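Long-range contact in Serine/threonine/tyrosine-interacting protein (Homo sapiens, PDB 2R0B), which is a catalytically inactive phosphatase that retains ERK1 and ERK2 in the nucleus and, by binding the F-box of FBXW7, blocks its assembly into the SCF ubiquitin ligase: residues Thr35-Ile40 with Phe57-Leu62. Residues are numbered along the deposited sequence; the frame is centred on the assembly and turned at random.
Sequences THIICI and FRYLVL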
loop_
_atom_site.group_PDB
_atom_site.type_symbol
_atom_site.label_atom_id
_atom_site.label_comp_id
_atom_site.label_asym_id
_atom_site.label_seq_id
_atom_site.Cartn_x
_atom_site.Cartn_y
_atom_site.Cartn_z
ATOM N N THR A 35 3.367 13.041 0.375
ATOM C CA THR A 35 4.153 13.434 1.544
ATOM C C THR A 35 4.640 12.235 2.357
ATOM O O THR A 35 5.570 12.370 3.166
ATOM C CB THR A 35 3.354 14.353 2.498
ATOM O OG1 THR A 35 2.128 13.729 2.876
ATOM C CG2 THR A 35 3.068 15.682 1.833
ATOM N N HIS A 36 3.991 11.094 2.147
ATOM C CA HIS A 36 4.255 9.870 2.902
ATOM C C HIS A 36 4.339 8.660 1.963
ATOM O O HIS A 36 3.554 8.554 1.035
ATOM C CB HIS A 36 3.093 9.629 3.858
ATOM C CG HIS A 36 3.052 10.555 5.033
ATOM N ND1 HIS A 36 2.636 11.868 4.936
ATOM C CD2 HIS A 36 3.335 10.341 6.341
ATOM C CE1 HIS A 36 2.696 12.429 6.132
ATOM N NE2 HIS A 36 3.112 11.522 7.002
ATOM N N ILE A 37 5.264 7.731 2.217
ATOM C CA ILE A 37 5.398 6.557 1.351
ATOM C C ILE A 37 5.547 5.283 2.193
ATOM O O ILE A 37 6.367 5.241 3.114
ATOM C CB ILE A 37 6.634 6.701 0.425
ATOM C CG1 ILE A 37 6.513 7.969 -0.442
ATOM C CG2 ILE A 37 6.840 5.430 -0.423
ATOM C CD1 ILE A 37 7.732 8.250 -1.312
ATOM N N ILE A 38 4.699 4.297 1.946
ATOM C CA ILE A 38 4.885 2.959 2.540
ATOM C C ILE A 38 5.663 2.174 1.482
ATOM O O ILE A 38 5.168 1.940 0.386
ATOM C CB ILE A 38 3.564 2.253 2.905
ATOM C CG1 ILE A 38 2.768 3.077 3.916
ATOM C CG2 ILE A 38 3.865 0.852 3.508
ATOM C CD1 ILE A 38 1.438 2.442 4.334
ATOM N N CYS A 39 6.888 1.790 1.825
ATOM C CA CYS A 39 7.806 1.113 0.886
ATOM C C CYS A 39 7.941 -0.351 1.334
ATOM O O CYS A 39 8.536 -0.612 2.390
ATOM C CB CYS A 39 9.151 1.854 0.931
ATOM S SG CYS A 39 10.572 0.975 0.191
ATOM N N ILE A 40 7.340 -1.285 0.587
ATOM C CA ILE A 40 7.243 -2.681 1.008
ATOM C C ILE A 40 8.171 -3.527 0.135
ATOM O O ILE A 40 8.106 -3.442 -1.086
ATOM C CB ILE A 40 5.816 -3.244 0.836
ATOM C CG1 ILE A 40 4.808 -2.491 1.713
ATOM C CG2 ILE A 40 5.799 -4.775 1.132
ATOM C CD1 ILE A 40 3.380 -2.486 1.127
ATOM N N PHE A 57 10.356 13.110 2.319
ATOM C CA PHE A 57 9.135 12.350 2.570
ATOM C C PHE A 57 9.265 11.622 3.882
ATOM O O PHE A 57 10.392 11.361 4.338
ATOM C CB PHE A 57 8.901 11.309 1.457
ATOM C CG PHE A 57 8.733 11.893 0.081
ATOM C CD1 PHE A 57 7.618 12.634 -0.252
ATOM C CD2 PHE A 57 9.688 11.667 -0.901
ATOM C CE1 PHE A 57 7.478 13.186 -1.531
ATOM C CE2 PHE A 57 9.556 12.228 -2.180
ATOM C CZ PHE A 57 8.441 12.988 -2.494
ATOM N N ARG A 58 8.130 11.273 4.480
ATOM C CA ARG A 58 8.112 10.339 5.612
ATOM C C ARG A 58 7.856 8.918 5.107
ATOM O O ARG A 58 6.899 8.677 4.359
ATOM C CB ARG A 58 7.057 10.731 6.642
ATOM C CG ARG A 58 7.278 12.098 7.279
ATOM C CD ARG A 58 6.365 12.303 8.468
ATOM N NE ARG A 58 6.608 13.587 9.133
ATOM C CZ ARG A 58 5.930 14.020 10.192
ATOM N NH1 ARG A 58 4.966 13.272 10.727
ATOM N NH2 ARG A 58 6.222 15.204 10.728
ATOM N N TYR A 59 8.704 7.979 5.509
ATOM C CA TYR A 59 8.626 6.616 5.013
ATOM C C TYR A 59 8.160 5.652 6.089
ATOM O O TYR A 59 8.377 5.887 7.282
ATOM C CB TYR A 59 10.003 6.163 4.505
ATOM C CG TYR A 59 10.389 6.726 3.165
ATOM C CD1 TYR A 59 10.084 6.039 1.981
ATOM C CD2 TYR A 59 11.062 7.942 3.067
ATOM C CE1 TYR A 59 10.448 6.552 0.735
ATOM C CE2 TYR A 59 11.417 8.464 1.838
ATOM C CZ TYR A 59 11.114 7.765 0.672
ATOM O OH TYR A 59 11.512 8.270 -0.544
ATOM N N LEU A 60 7.511 4.568 5.655
ATOM C CA LEU A 60 7.290 3.399 6.481
ATOM C C LEU A 60 7.771 2.203 5.676
ATOM O O LEU A 60 7.182 1.866 4.647
ATOM C CB LEU A 60 5.807 3.258 6.856
ATOM C CG LEU A 60 5.434 2.053 7.705
ATOM C CD1 LEU A 60 6.149 2.165 9.037
ATOM C CD2 LEU A 60 3.925 1.979 7.985
ATOM N N VAL A 61 8.872 1.586 6.105
ATOM C CA VAL A 61 9.474 0.463 5.352
ATOM C C VAL A 61 9.088 -0.858 6.003
ATOM O O VAL A 61 9.324 -1.063 7.198
ATOM C CB VAL A 61 11.020 0.592 5.265
ATOM C CG1 VAL A 61 11.632 -0.619 4.563
ATOM C CG2 VAL A 61 11.422 1.874 4.572
ATOM N N LEU A 62 8.499 -1.754 5.208
ATOM C CA LEU A 62 7.980 -3.022 5.719
ATOM C C LEU A 62 8.679 -4.172 5.023
ATOM O O LEU A 62 8.549 -4.357 3.807
ATOM C CB LEU A 62 6.458 -3.150 5.510
ATOM C CG LEU A 62 5.540 -2.121 6.171
ATOM C CD1 LEU A 62 4.068 -2.339 5.796
ATOM C CD2 LEU A 62 5.701 -2.070 7.690
#
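Strands 36-40 and 58-62 run parallel, their axes 4.6 Å apart at closest approach, joined by five backbone hydrogen bonds from Arg58 N to Thr35 O through to Leu62 N to Cys39 O. This is one margin of the central sheet of the dual-specificity phosphatase domain: strand 58-62 is outermost, and strand 36-40 bonds on its other side to strand 93-96. Thr35, Ile37 and Cys39 turn their bonding groups to strand 58-62, with Ile37 N reaching Arg58 O at 2.9 Å and Ile37 O accepting Leu60 N.

On the face of Ile37, Tyr59 and Cys39, Ile37 CD1 fits into the corner between two aromatic rings. It lies over one face of the Phe57 ring, a CH-pi contact 4.3 Å from the centroid, and also meets Tyr59 CE1 at 3.8 Å. With CG beside the backbone N (chi1 -76°), the Tyr59 ring lies alongside Ile37, and Cys39 CB comes to its edge. Tyr59 OH accepts a hydrogen bond from Phe53 N, in the motif that interacts with FBXW7; Phe53 also meets the Phe57 ring.

On the opposite face Ile38 packs on helix 76-88, Ile40 on helix 103-116 and Leu62 on both. Leu62 CD1 touches Ile38 CG2 at 3.9 Å and Ile40 CG1 at 4.2 Å, bridging two residues of the neighbouring strand. Back at the start of the strands, on this same face, Arg58 extends beside the His36 imidazole, its CD 3.7 Å from His36 NE2. The other ring nitrogen, ND1, makes a 2.8 Å hydrogen bond with Thr35 OG1, which lies in the ring plane.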